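PDB 2WLR: thiosulfate sulfurtransferase YnjE from Escherichia coli, which catalyses the transfer of sulfur from thiosulfate to cyanide, giving thiocyanate and sulfite, in the periplasm of the bacterium. Local coordinates for residues Ala220-Tyr225 / Gln271-Met276; Arg294-Phe299 / Ala318-Ala323; Gly313-Ala318 / Gly391-Trp396; Thr328-Phe333 / Ser372-Tyr377. All blocks are in the same frame, centred on the assembly; numbering follows the deposited sequence.

Contact 1 of 4, residues Ala220-Tyr225 / Gln271-Met276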
loop_
_atom_site.group_PDB
_atom_site.type_symbol
_atom_site.label_atom_id
_atom_site.label_comp_id
_atom_site.label_asym_id
_atom_site.label_seq_id
_atom_site.Cartn_x
_atom_site.Cartn_y
_atom_site.Cartn_z
ATOM N N ALA A 220 -6.336 10.191 0.831
ATOM C CA ALA A 220 -6.097 9.781 2.191
ATOM C C ALA A 220 -4.995 10.550 2.857
ATOM O O ALA A 220 -5.135 10.951 4.019
ATOM C CB ALA A 220 -5.780 8.260 2.239
ATOM N N GLN A 221 -3.850 10.691 2.200
ATOM C CA GLN A 221 -2.719 11.342 2.818
ATOM C C GLN A 221 -3.057 12.810 3.115
ATOM O O GLN A 221 -2.671 13.354 4.159
ATOM C CB GLN A 221 -1.472 11.206 1.941
ATOM C CG GLN A 221 -0.163 11.783 2.535
ATOM C CD GLN A 221 0.011 13.287 2.308
ATOM O OE1 GLN A 221 -0.695 13.872 1.530
ATOM N NE2 GLN A 221 0.943 13.903 3.040
ATOM N N ILE A 222 -3.800 13.451 2.201
ATOM C CA ILE A 222 -4.194 14.846 2.403
ATOM C C ILE A 222 -5.169 14.964 3.589
ATOM O O ILE A 222 -5.058 15.867 4.410
ATOM C CB ILE A 222 -4.760 15.446 1.107
ATOM C CG1 ILE A 222 -3.606 15.705 0.135
ATOM C CG2 ILE A 222 -5.477 16.790 1.385
ATOM C CD1 ILE A 222 -4.030 15.903 -1.299
HETATM N N MSE A 223 -6.051 13.984 3.739
HETATM C CA MSE A 223 -6.927 13.962 4.925
HETATM C C MSE A 223 -6.167 13.788 6.215
HETATM O O MSE A 223 -6.512 14.408 7.241
HETATM C CB MSE A 223 -7.979 12.875 4.806
HETATM C CG MSE A 223 -9.018 13.194 3.767
HETATM SE SE MSE A 223 -10.456 11.894 3.815
HETATM C CE MSE A 223 -11.572 12.776 2.419
ATOM N N LEU A 224 -5.115 12.958 6.209
ATOM C CA LEU A 224 -4.300 12.752 7.417
ATOM C C LEU A 224 -3.587 14.066 7.778
ATOM O O LEU A 224 -3.542 14.462 8.932
ATOM C CB LEU A 224 -3.290 11.624 7.231
ATOM C CG LEU A 224 -3.903 10.235 7.283
ATOM C CD1 LEU A 224 -2.885 9.238 6.716
ATOM C CD2 LEU A 224 -4.311 9.806 8.684
ATOM N N TYR A 225 -3.032 14.740 6.777
ATOM C CA TYR A 225 -2.464 16.056 6.964
ATOM C C TYR A 225 -3.473 17.002 7.625
ATOM O O TYR A 225 -3.135 17.717 8.588
ATOM C CB TYR A 225 -2.012 16.614 5.600
ATOM C CG TYR A 225 -1.879 18.098 5.529
ATOM C CD1 TYR A 225 -0.713 18.720 5.914
ATOM C CD2 TYR A 225 -2.924 18.872 5.059
ATOM C CE1 TYR A 225 -0.588 20.119 5.857
ATOM C CE2 TYR A 225 -2.825 20.254 5.018
ATOM C CZ TYR A 225 -1.648 20.869 5.404
ATOM O OH TYR A 225 -1.572 22.264 5.347
ATOM N N GLN A 271 3.352 18.072 9.536
ATOM C CA GLN A 271 4.620 17.395 9.255
ATOM C C GLN A 271 4.493 16.268 8.181
ATOM O O GLN A 271 5.486 15.754 7.687
ATOM C CB GLN A 271 5.255 16.863 10.579
ATOM C CG GLN A 271 4.666 15.598 11.157
ATOM C CD GLN A 271 3.255 15.721 11.701
ATOM O OE1 GLN A 271 2.736 16.841 11.889
ATOM N NE2 GLN A 271 2.638 14.591 12.001
ATOM N N LEU A 272 3.264 15.892 7.833
ATOM C CA LEU A 272 3.045 14.831 6.836
ATOM C C LEU A 272 3.238 15.324 5.413
ATOM O O LEU A 272 3.297 14.505 4.487
ATOM C CB LEU A 272 1.659 14.210 6.975
ATOM C CG LEU A 272 1.363 13.592 8.349
ATOM C CD1 LEU A 272 -0.012 12.983 8.394
ATOM C CD2 LEU A 272 2.446 12.601 8.742
HETATM N N MSE A 273 3.347 16.633 5.217
HETATM C CA MSE A 273 3.605 17.208 3.904
HETATM C C MSE A 273 4.822 18.106 3.981
HETATM O O MSE A 273 4.980 18.878 4.933
HETATM C CB MSE A 273 2.429 18.030 3.388
HETATM C CG MSE A 273 2.454 18.194 1.864
HETATM SE SE MSE A 273 1.973 16.555 0.891
HETATM C CE MSE A 273 0.158 16.839 0.639
ATOM N N LEU A 274 5.700 17.981 3.000
ATOM C CA LEU A 274 6.850 18.857 2.897
ATOM C C LEU A 274 6.727 19.773 1.712
ATOM O O LEU A 274 6.168 19.416 0.668
ATOM C CB LEU A 274 8.153 18.080 2.769
ATOM C CG LEU A 274 8.516 17.103 3.853
ATOM C CD1 LEU A 274 9.977 16.687 3.639
ATOM C CD2 LEU A 274 8.360 17.652 5.266
ATOM N N ASP A 275 7.287 20.968 1.886
ATOM C CA ASP A 275 7.474 21.890 0.797
ATOM C C ASP A 275 8.874 21.715 0.180
ATOM O O ASP A 275 9.665 20.897 0.631
ATOM C CB ASP A 275 7.207 23.339 1.248
ATOM C CG ASP A 275 8.272 23.917 2.169
ATOM O OD1 ASP A 275 9.418 23.415 2.279
ATOM O OD2 ASP A 275 7.941 24.964 2.791
HETATM N N MSE A 276 9.169 22.506 -0.853
HETATM C CA MSE A 276 10.409 22.302 -1.596
HETATM C C MSE A 276 11.666 22.471 -0.768
HETATM O O MSE A 276 12.606 21.694 -0.902
HETATM C CB MSE A 276 10.472 23.228 -2.790
HETATM C CG MSE A 276 11.700 23.010 -3.653
HETATM SE SE MSE A 276 11.456 23.785 -5.415
HETATM C CE MSE A 276 11.205 25.615 -4.817
#

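Contact 2 of 4, residues Arg294-Phe299 / Ala318-Ala323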
loop_
_atom_site.group_PDB
_atom_site.type_symbol
_atom_site.label_atom_id
_atom_site.label_comp_id
_atom_site.label_asym_id
_atom_site.label_seq_id
_atom_site.Cartn_x
_atom_site.Cartn_y
_atom_site.Cartn_z
ATOM N N ARG A 294 9.112 7.082 -8.884
ATOM C CA ARG A 294 8.962 7.284 -10.307
ATOM C C ARG A 294 9.488 6.076 -11.049
ATOM O O ARG A 294 10.335 5.351 -10.510
ATOM C CB ARG A 294 9.679 8.571 -10.727
ATOM C CG ARG A 294 9.070 9.813 -10.085
ATOM C CD ARG A 294 9.801 11.127 -10.436
ATOM N NE ARG A 294 9.605 11.484 -11.831
ATOM C CZ ARG A 294 10.464 12.206 -12.558
ATOM N NH1 ARG A 294 11.620 12.595 -12.043
ATOM N NH2 ARG A 294 10.172 12.479 -13.829
ATOM N N SER A 295 8.966 5.825 -12.240
ATOM C CA SER A 295 9.421 4.668 -13.040
ATOM C C SER A 295 10.892 4.876 -13.364
ATOM O O SER A 295 11.365 6.013 -13.403
ATOM C CB SER A 295 8.605 4.518 -14.313
ATOM O OG SER A 295 8.795 5.624 -15.193
ATOM N N TRP A 296 11.605 3.795 -13.611
ATOM C CA TRP A 296 13.021 3.911 -13.955
ATOM C C TRP A 296 13.280 4.858 -15.171
ATOM O O TRP A 296 14.194 5.672 -15.090
ATOM C CB TRP A 296 13.638 2.506 -14.156
ATOM C CG TRP A 296 15.103 2.537 -14.253
ATOM C CD1 TRP A 296 15.853 2.325 -15.379
ATOM C CD2 TRP A 296 16.016 2.777 -13.197
ATOM N NE1 TRP A 296 17.167 2.430 -15.067
ATOM C CE2 TRP A 296 17.313 2.698 -13.737
ATOM C CE3 TRP A 296 15.873 3.053 -11.828
ATOM C CZ2 TRP A 296 18.442 2.896 -12.968
ATOM C CZ3 TRP A 296 16.989 3.251 -11.075
ATOM C CH2 TRP A 296 18.274 3.174 -11.644
ATOM N N PRO A 297 12.491 4.768 -16.261
ATOM C CA PRO A 297 12.690 5.750 -17.363
ATOM C C PRO A 297 12.586 7.220 -16.915
ATOM O O PRO A 297 13.270 8.095 -17.452
ATOM C CB PRO A 297 11.585 5.394 -18.345
ATOM C CG PRO A 297 11.413 3.912 -18.142
ATOM C CD PRO A 297 11.528 3.724 -16.635
ATOM N N GLU A 298 11.703 7.502 -15.955
ATOM C CA GLU A 298 11.648 8.828 -15.355
ATOM C C GLU A 298 12.901 9.131 -14.515
ATOM O O GLU A 298 13.494 10.209 -14.597
ATOM C CB GLU A 298 10.409 8.946 -14.455
ATOM C CG GLU A 298 9.095 9.020 -15.170
ATOM C CD GLU A 298 7.934 8.851 -14.192
ATOM O OE1 GLU A 298 7.556 9.865 -13.564
ATOM O OE2 GLU A 298 7.463 7.705 -14.042
ATOM N N PHE A 299 13.292 8.186 -13.662
ATOM C CA PHE A 299 14.439 8.338 -12.775
ATOM C C PHE A 299 15.728 8.609 -13.559
ATOM O O PHE A 299 16.560 9.396 -13.107
ATOM C CB PHE A 299 14.602 7.086 -11.888
ATOM C CG PHE A 299 15.639 7.215 -10.812
ATOM C CD1 PHE A 299 15.379 7.913 -9.622
ATOM C CD2 PHE A 299 16.895 6.628 -10.957
ATOM C CE1 PHE A 299 16.297 8.027 -8.635
ATOM C CE2 PHE A 299 17.843 6.754 -9.942
ATOM C CZ PHE A 299 17.542 7.464 -8.784
ATOM N N ALA A 318 18.246 12.355 -4.887
ATOM C CA ALA A 318 17.070 11.559 -4.527
ATOM C C ALA A 318 17.394 10.086 -4.707
ATOM O O ALA A 318 18.115 9.701 -5.635
ATOM C CB ALA A 318 15.863 11.966 -5.390
ATOM N N ARG A 319 16.875 9.279 -3.799
ATOM C CA ARG A 319 17.075 7.842 -3.830
ATOM C C ARG A 319 15.879 7.188 -4.482
ATOM O O ARG A 319 14.749 7.579 -4.221
ATOM C CB ARG A 319 17.300 7.333 -2.425
ATOM C CG ARG A 319 18.629 7.846 -1.838
ATOM C CD ARG A 319 18.735 7.717 -0.357
ATOM N NE ARG A 319 20.123 8.017 0.049
ATOM C CZ ARG A 319 20.486 8.441 1.255
ATOM N NH1 ARG A 319 19.616 8.627 2.231
ATOM N NH2 ARG A 319 21.774 8.689 1.488
ATOM N N TRP A 320 16.085 6.172 -5.304
ATOM C CA TRP A 320 14.983 5.533 -6.008
ATOM C C TRP A 320 14.220 4.636 -5.076
ATOM O O TRP A 320 14.800 3.800 -4.416
ATOM C CB TRP A 320 15.473 4.658 -7.154
ATOM C CG TRP A 320 14.341 4.239 -8.103
ATOM C CD1 TRP A 320 13.346 5.027 -8.608
ATOM C CD2 TRP A 320 14.141 2.945 -8.680
ATOM N NE1 TRP A 320 12.547 4.317 -9.435
ATOM C CE2 TRP A 320 13.015 3.033 -9.519
ATOM C CE3 TRP A 320 14.817 1.724 -8.580
ATOM C CZ2 TRP A 320 12.534 1.949 -10.231
ATOM C CZ3 TRP A 320 14.327 0.650 -9.285
ATOM C CH2 TRP A 320 13.202 0.767 -10.098
ATOM N N GLY A 321 12.896 4.795 -5.039
ATOM C CA GLY A 321 12.056 3.972 -4.170
ATOM C C GLY A 321 11.356 2.808 -4.841
ATOM O O GLY A 321 10.531 2.145 -4.213
ATOM N N HIS A 322 11.664 2.541 -6.104
ATOM C CA HIS A 322 10.850 1.704 -6.962
ATOM C C HIS A 322 9.478 2.350 -7.228
ATOM O O HIS A 322 9.124 3.359 -6.642
ATOM C CB HIS A 322 10.748 0.265 -6.436
ATOM C CG HIS A 322 12.042 -0.482 -6.536
ATOM N ND1 HIS A 322 12.259 -1.490 -7.452
ATOM C CD2 HIS A 322 13.197 -0.334 -5.863
ATOM C CE1 HIS A 322 13.497 -1.946 -7.316
ATOM N NE2 HIS A 322 14.087 -1.260 -6.359
ATOM N N ALA A 323 8.730 1.790 -8.179
ATOM C CA ALA A 323 7.418 2.343 -8.553
ATOM C C ALA A 323 6.711 1.363 -9.479
ATOM O O ALA A 323 6.266 0.294 -9.042
ATOM C CB ALA A 323 7.568 3.752 -9.190
#

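Contact 3 of 4, residues Gly313-Ala318 / Gly391-Trp396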
loop_
_atom_site.group_PDB
_atom_site.type_symbol
_atom_site.label_atom_id
_atom_site.label_comp_id
_atom_site.label_asym_id
_atom_site.label_seq_id
_atom_site.Cartn_x
_atom_site.Cartn_y
_atom_site.Cartn_z
ATOM N N GLY A 313 14.512 14.323 -16.143
ATOM C CA GLY A 313 15.536 14.103 -15.169
ATOM C C GLY A 313 14.889 13.824 -13.837
ATOM O O GLY A 313 13.671 13.600 -13.765
ATOM N N GLU A 314 15.725 13.871 -12.812
ATOM C CA GLU A 314 15.376 13.556 -11.454
ATOM C C GLU A 314 16.025 14.544 -10.499
ATOM O O GLU A 314 17.042 15.169 -10.820
ATOM C CB GLU A 314 15.885 12.153 -11.157
ATOM C CG GLU A 314 15.377 11.560 -9.874
ATOM C CD GLU A 314 13.857 11.582 -9.804
ATOM O OE1 GLU A 314 13.243 10.555 -10.120
ATOM O OE2 GLU A 314 13.266 12.638 -9.491
ATOM N N ILE A 315 15.450 14.670 -9.303
ATOM C CA ILE A 315 16.034 15.463 -8.231
ATOM C C ILE A 315 17.400 14.894 -7.863
ATOM O O ILE A 315 17.538 13.707 -7.507
ATOM C CB ILE A 315 15.112 15.512 -6.992
ATOM C CG1 ILE A 315 13.766 16.131 -7.381
ATOM C CG2 ILE A 315 15.817 16.239 -5.806
ATOM C CD1 ILE A 315 12.832 16.386 -6.221
ATOM N N ALA A 316 18.427 15.727 -7.954
ATOM C CA ALA A 316 19.780 15.284 -7.636
ATOM C C ALA A 316 19.891 14.946 -6.156
ATOM O O ALA A 316 19.539 15.748 -5.279
ATOM C CB ALA A 316 20.805 16.366 -8.008
ATOM N N GLY A 317 20.388 13.743 -5.879
ATOM C CA GLY A 317 20.507 13.231 -4.545
ATOM C C GLY A 317 19.318 12.390 -4.093
ATOM O O GLY A 317 19.390 11.803 -3.028
ATOM N N ALA A 318 18.246 12.355 -4.887
ATOM C CA ALA A 318 17.070 11.559 -4.527
ATOM C C ALA A 318 17.394 10.086 -4.707
ATOM O O ALA A 318 18.115 9.701 -5.635
ATOM C CB ALA A 318 15.863 11.966 -5.390
ATOM N N GLY A 391 5.216 18.961 -4.113
ATOM C CA GLY A 391 5.615 19.551 -5.395
ATOM C C GLY A 391 6.253 18.573 -6.373
ATOM O O GLY A 391 6.013 18.625 -7.593
ATOM N N GLY A 392 7.087 17.686 -5.837
ATOM C CA GLY A 392 7.721 16.655 -6.632
ATOM C C GLY A 392 8.555 17.196 -7.767
ATOM O O GLY A 392 9.121 18.304 -7.703
ATOM N N TRP A 393 8.624 16.410 -8.825
ATOM C CA TRP A 393 9.445 16.774 -9.964
ATOM C C TRP A 393 8.842 17.965 -10.700
ATOM O O TRP A 393 9.563 18.804 -11.233
ATOM C CB TRP A 393 9.611 15.572 -10.892
ATOM C CG TRP A 393 10.283 15.939 -12.184
ATOM C CD1 TRP A 393 9.725 15.943 -13.416
ATOM C CD2 TRP A 393 11.657 16.300 -12.349
ATOM N NE1 TRP A 393 10.668 16.325 -14.359
ATOM C CE2 TRP A 393 11.855 16.553 -13.724
ATOM C CE3 TRP A 393 12.715 16.475 -11.469
ATOM C CZ2 TRP A 393 13.103 16.968 -14.236
ATOM C CZ3 TRP A 393 13.940 16.886 -11.955
ATOM C CH2 TRP A 393 14.123 17.110 -13.339
ATOM N N TYR A 394 7.525 18.077 -10.726
ATOM C CA TYR A 394 6.898 19.230 -11.384
ATOM C C TYR A 394 7.330 20.556 -10.797
ATOM O O TYR A 394 7.670 21.488 -11.518
ATOM C CB TYR A 394 5.359 19.119 -11.311
ATOM C CG TYR A 394 4.535 19.964 -12.273
ATOM C CD1 TYR A 394 5.081 20.515 -13.441
ATOM C CD2 TYR A 394 3.183 20.161 -12.054
ATOM C CE1 TYR A 394 4.299 21.277 -14.311
ATOM C CE2 TYR A 394 2.406 20.914 -12.912
ATOM C CZ TYR A 394 2.962 21.448 -14.054
ATOM O OH TYR A 394 2.133 22.181 -14.883
ATOM N N GLU A 395 7.323 20.661 -9.479
ATOM C CA GLU A 395 7.777 21.866 -8.833
ATOM C C GLU A 395 9.285 22.023 -8.963
ATOM O O GLU A 395 9.763 23.109 -9.352
ATOM C CB GLU A 395 7.356 21.872 -7.371
ATOM C CG GLU A 395 7.674 23.202 -6.692
ATOM C CD GLU A 395 7.464 23.205 -5.215
ATOM O OE1 GLU A 395 7.655 22.159 -4.542
ATOM O OE2 GLU A 395 7.142 24.306 -4.732
ATOM N N TRP A 396 10.035 20.982 -8.623
ATOM C CA TRP A 396 11.501 21.069 -8.562
ATOM C C TRP A 396 12.037 21.580 -9.880
ATOM O O TRP A 396 12.819 22.546 -9.912
ATOM C CB TRP A 396 12.089 19.699 -8.254
ATOM C CG TRP A 396 13.551 19.685 -8.010
ATOM C CD1 TRP A 396 14.523 19.409 -8.908
ATOM C CD2 TRP A 396 14.192 19.875 -6.759
ATOM N NE1 TRP A 396 15.738 19.435 -8.309
ATOM C CE2 TRP A 396 15.584 19.725 -6.981
ATOM C CE3 TRP A 396 13.743 20.176 -5.466
ATOM C CZ2 TRP A 396 16.520 19.862 -5.966
ATOM C CZ3 TRP A 396 14.683 20.312 -4.459
ATOM C CH2 TRP A 396 16.055 20.150 -4.715
#

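Contact 4 of 4, residues Thr328-Phe333 / Ser372-Tyr377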
loop_
_atom_site.group_PDB
_atom_site.type_symbol
_atom_site.label_atom_id
_atom_site.label_comp_id
_atom_site.label_asym_id
_atom_site.label_seq_id
_atom_site.Cartn_x
_atom_site.Cartn_y
_atom_site.Cartn_z
ATOM N N THR A 328 1.827 5.825 -14.519
ATOM C CA THR A 328 0.483 5.551 -14.011
ATOM C C THR A 328 0.324 4.142 -13.403
ATOM O O THR A 328 -0.800 3.709 -13.149
ATOM C CB THR A 328 -0.577 5.757 -15.107
ATOM O OG1 THR A 328 -0.176 5.071 -16.300
ATOM C CG2 THR A 328 -0.753 7.236 -15.412
ATOM N N HIS A 329 1.438 3.458 -13.147
ATOM C CA HIS A 329 1.412 2.092 -12.598
ATOM C C HIS A 329 2.372 1.955 -11.433
ATOM O O HIS A 329 3.318 2.723 -11.277
ATOM C CB HIS A 329 1.749 1.068 -13.686
ATOM C CG HIS A 329 0.677 0.930 -14.720
ATOM N ND1 HIS A 329 0.600 1.749 -15.829
ATOM C CD2 HIS A 329 -0.379 0.085 -14.802
ATOM C CE1 HIS A 329 -0.455 1.406 -16.549
ATOM N NE2 HIS A 329 -1.062 0.396 -15.953
HETATM N N MSE A 330 2.095 0.943 -10.616
HETATM C CA MSE A 330 2.806 0.735 -9.352
HETATM C C MSE A 330 3.096 -0.735 -9.094
HETATM O O MSE A 330 3.057 -1.214 -7.955
HETATM C CB MSE A 330 2.000 1.384 -8.177
HETATM C CG MSE A 330 2.061 2.945 -8.121
HETATM SE SE MSE A 330 3.818 3.459 -7.690
HETATM C CE MSE A 330 3.562 3.355 -5.811
ATOM N N GLU A 331 3.505 -1.452 -10.141
ATOM C CA GLU A 331 3.717 -2.891 -10.017
ATOM C C GLU A 331 4.716 -3.349 -8.957
ATOM O O GLU A 331 4.539 -4.437 -8.378
ATOM C CB GLU A 331 4.155 -3.519 -11.360
ATOM C CG GLU A 331 3.162 -3.421 -12.487
ATOM C CD GLU A 331 3.427 -2.228 -13.379
ATOM O OE1 GLU A 331 3.966 -1.197 -12.890
ATOM O OE2 GLU A 331 3.075 -2.308 -14.586
ATOM N N ASP A 332 5.734 -2.541 -8.671
ATOM C CA ASP A 332 6.758 -2.931 -7.707
ATOM C C ASP A 332 6.228 -3.013 -6.306
ATOM O O ASP A 332 6.902 -3.509 -5.439
ATOM C CB ASP A 332 7.967 -1.978 -7.731
ATOM C CG ASP A 332 8.663 -1.919 -9.079
ATOM O OD1 ASP A 332 8.624 -2.940 -9.784
ATOM O OD2 ASP A 332 9.271 -0.865 -9.431
ATOM N N PHE A 333 5.042 -2.465 -6.078
ATOM C CA PHE A 333 4.454 -2.484 -4.754
ATOM C C PHE A 333 3.286 -3.446 -4.612
ATOM O O PHE A 333 2.708 -3.514 -3.511
ATOM C CB PHE A 333 4.038 -1.071 -4.414
ATOM C CG PHE A 333 5.206 -0.190 -4.129
ATOM C CD1 PHE A 333 5.762 -0.154 -2.854
ATOM C CD2 PHE A 333 5.756 0.585 -5.129
ATOM C CE1 PHE A 333 6.880 0.645 -2.604
ATOM C CE2 PHE A 333 6.873 1.395 -4.853
ATOM C CZ PHE A 333 7.403 1.408 -3.592
ATOM N N SER A 372 1.889 9.120 -2.517
ATOM C CA SER A 372 0.892 8.946 -1.478
ATOM C C SER A 372 0.607 7.498 -1.194
ATOM O O SER A 372 0.377 7.134 -0.038
ATOM C CB SER A 372 -0.391 9.647 -1.866
ATOM O OG SER A 372 -0.158 11.040 -2.079
ATOM N N GLU A 373 0.575 6.687 -2.229
ATOM C CA GLU A 373 0.417 5.248 -2.037
ATOM C C GLU A 373 1.571 4.700 -1.201
ATOM O O GLU A 373 1.333 3.922 -0.236
ATOM C CB GLU A 373 0.303 4.547 -3.406
ATOM C CG GLU A 373 0.128 3.048 -3.288
ATOM C CD GLU A 373 -0.231 2.366 -4.597
ATOM O OE1 GLU A 373 -0.358 3.044 -5.650
ATOM O OE2 GLU A 373 -0.381 1.128 -4.565
ATOM N N THR A 374 2.816 5.048 -1.519
ATOM C CA THR A 374 3.939 4.567 -0.727
ATOM C C THR A 374 3.914 5.118 0.685
ATOM O O THR A 374 4.286 4.401 1.620
ATOM C CB THR A 374 5.319 4.837 -1.349
ATOM O OG1 THR A 374 5.451 6.203 -1.719
ATOM C CG2 THR A 374 5.477 3.979 -2.606
ATOM N N PHE A 375 3.505 6.382 0.843
ATOM C CA PHE A 375 3.318 6.928 2.184
ATOM C C PHE A 375 2.356 6.063 2.989
ATOM O O PHE A 375 2.621 5.722 4.156
ATOM C CB PHE A 375 2.763 8.338 2.128
ATOM C CG PHE A 375 2.352 8.884 3.456
ATOM C CD1 PHE A 375 1.076 8.678 3.911
ATOM C CD2 PHE A 375 3.220 9.634 4.223
ATOM C CE1 PHE A 375 0.670 9.189 5.137
ATOM C CE2 PHE A 375 2.804 10.131 5.455
ATOM C CZ PHE A 375 1.512 9.906 5.888
HETATM N N MSE A 376 1.203 5.730 2.408
HETATM C CA MSE A 376 0.235 4.904 3.140
HETATM C C MSE A 376 0.773 3.535 3.499
HETATM O O MSE A 376 0.519 3.050 4.590
HETATM C CB MSE A 376 -1.102 4.817 2.401
HETATM C CG MSE A 376 -1.825 6.133 2.204
HETATM SE SE MSE A 376 -2.376 6.972 3.879
HETATM C CE MSE A 376 -3.902 5.785 4.279
ATOM N N TYR A 377 1.501 2.900 2.590
ATOM C CA TYR A 377 2.143 1.622 2.914
ATOM C C TYR A 377 3.186 1.772 4.047
ATOM O O TYR A 377 3.159 1.026 5.003
ATOM C CB TYR A 377 2.769 1.004 1.680
ATOM C CG TYR A 377 1.799 0.634 0.571
ATOM C CD1 TYR A 377 0.423 0.439 0.833
ATOM C CD2 TYR A 377 2.232 0.540 -0.741
ATOM C CE1 TYR A 377 -0.457 0.107 -0.164
ATOM C CE2 TYR A 377 1.339 0.191 -1.740
ATOM C CZ TYR A 377 0.003 -0.014 -1.434
ATOM O OH TYR A 377 -0.872 -0.346 -2.451
#

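Contact 1 of 4, residues Ala220-Tyr225 / Gln271-Met276
Met273, modelled as selenomethionine, reaches from strand 273-274 toward helix 213-226 and meets three of its side chains in turn. At the root, its CB lies 4.1 Å from CD1 of Tyr225, the two side chains crossing at about a right angle. CG stands anti to the backbone N (chi1 -159°), and bends at chi2 and chi3 then carry the end of the chain across the amide of Gln221. SE comes 3.6 Å from Gln221 NE2. The terminal CE is closer still to the other branch of that amide, 3.2 Å from Gln221 OE1, and it also touches Ile222 CG1, at 4.0 Å. Gln221 is bent at chi2 (-84°), which directs its amide at the incoming strand, and its NE2 lies 2.8 Å from the backbone O of Leu272. Replacing Gln221 by an alanine would probably open a gap beside SE and CE of Met273 and leave the Leu272 carbonyl without that amide nitrogen nearby. Leu272 itself adds an apolar contact, its CD1 resting 3.7 Å from Leu224 CB. The ring of Tyr225 is tied down at its far end, where OH is hydrogen-bonded to Asp188. Beyond the contact, Val388 of the adjacent strand touches both Gln221 and Met273. Helix 213-226 falls in the range of the second rhodanese repeat, whereas strand 273-274 is an outermost strand of the five-stranded parallel sheet completed by the third, so this is domain-to-domain packing of the kind found in tandem rhodaneses.

Contact 2 of 4, residues Arg294-Phe299 / Ala318-Ala323
Trp320 lies with one indole face under the edge of Trp296, whose CE3 stands 3.5 Å above the plane and over its centre. The planes meet at 67°, the T-shaped geometry, with six-membered centroids 4.7 Å apart. At the indole edge, NE1 donates to Arg294 O at 2.7 Å in an almost straight bond (172°), the acceptor lying in the ring plane, which fixes the rotation of the indole. Phe299 completes an aromatic cluster, receiving Trp320 CB over its face at 3.9 Å from the ring centroid. This cluster joins the edge strand 319-320 of a rhodanese-type parallel sheet to helix 296-300, which Ser295 precedes at the N-cap position. Glu298 OE2 accepts from both Ser295 N and Ser295 OG, the hydroxyl bond being 2.7 Å long and using the anti lone pair. Its other oxygen, OE1, takes Arg294 NE from above the carboxylate plane in a salt bridge, while Arg294 NH1 bonds to Gly313 O and is salt-bridged to Glu314. Glu298 is also salt-bridged to Arg370, which probably binds substrate, as in related sulfurtransferases, and the nearest atoms of the Trp320 side chain and a bound HEPES molecule are about 4 Å apart.

Contact 3 of 4, residues Gly313-Ala318 / Gly391-Trp396
Helix 392-396, which follows the sheet strand 386-389 of the third rhodanese repeat, sets Trp393 and Trp396 against strand 314-315. Gly313 lies over one face of Trp393, its O standing 3.3 Å above the indole plane and toward the rim. Its carbonyl carbon is 3.4 Å from Trp393 CH2. A side chain at Gly313 would be pressed against that same atom and, at the backbone angles found, against the preceding carbonyl. Ile315 fills the space before the second indole: CG1 sits over the five-membered ring of Trp396, 3.6 Å from its centroid and 12° off the normal. With chi1 at -60°, CG1 is anti to the carbonyl carbon and CG2 anti to the backbone N, which places both branches over the same indole, CG2 3.7 Å from Trp396 CZ2. Both indole nitrogens are engaged outside the contact, Trp393 NE1 with Pro311 O and Trp396 NE1 with Pro403 O. Arg294 makes a cation-pi contact with Trp393 and a salt bridge with Glu314, whose OE1 is hydrogen-bonded to Ser292 OG. Strand 314-315 pairs with strand 404-405, far away in the chain, in a two-stranded antiparallel ribbon beside the parallel sheet of the rhodanese fold.

Contact 4 of 4, residues Thr328-Phe333 / Ser372-Tyr377
OE2 of Glu373 is hydrogen-bonded to His334 NE2, and Tyr377 OH lies 2.6 Å from it, a weak bond that the geometry does not settle, while the companion oxygen OE1 turns to Met330. There it lies 3.5 Å from Met330 CG, the two chains sliding past each other in opposite directions. Met330, a selenomethionine, bends at chi2 and chi3 until its CE reaches Thr374 CG2 at 3.8 Å. That methyl stands over one face of the Phe333 ring, 3.7 Å from the centroid and 24° off the normal, with Phe333 CZ its closest atom at 3.4 Å. The CH-pi contact follows from the rotation of Thr374: with chi1 at 51°, OG1 lies between backbone N and carbonyl carbon and is bonded to Ala371 O, which leaves CG2 facing the ring. Tyr377 presents its edge to Phe333 CB, with CE2 4.0 Å away. Trimming Phe333 to an alanine would probably open a gap under Thr374 CG2 and strip that methyl of its ring face. The contact belongs to the third rhodanese repeat, and the nearest side-chain atoms of Met330 and Arg370, which probably binds substrate, are about 4 Å apart. Phe333 also touches Ile346 and Met349 of helix 343-351. Its ring thus sits between that helix and helix 369-380, which also meet directly through Thr374 and Trp350; Phe375 meets Gln221 of helix 213-226 and strand 386-389.

Contacts 3 and 4 are buried throughout, contact 1 all but so, with Leu272 partly exposed; contact 2 is partly exposed. The centre of contact 4 lies about 6 Å from the centre of the chain, that of contact 3 about 23 Å. Contact 1 alone joins two repeats, yet contacts 1 and 2 hold the two outermost strands, 273-274 and 319-320, of one five-stranded parallel sheet. Contacts 2 and 3 share Ala318; contact 4 links to contact 2 through the Ala323-Asp332 backbone bond and to contact 1 where Leu224 meets Met376. Chemistry varies: amide against selenium in contact 1, aromatic rings with an indole bond in 2, glycine and isoleucine under indoles in 3, methyl on ring in 4.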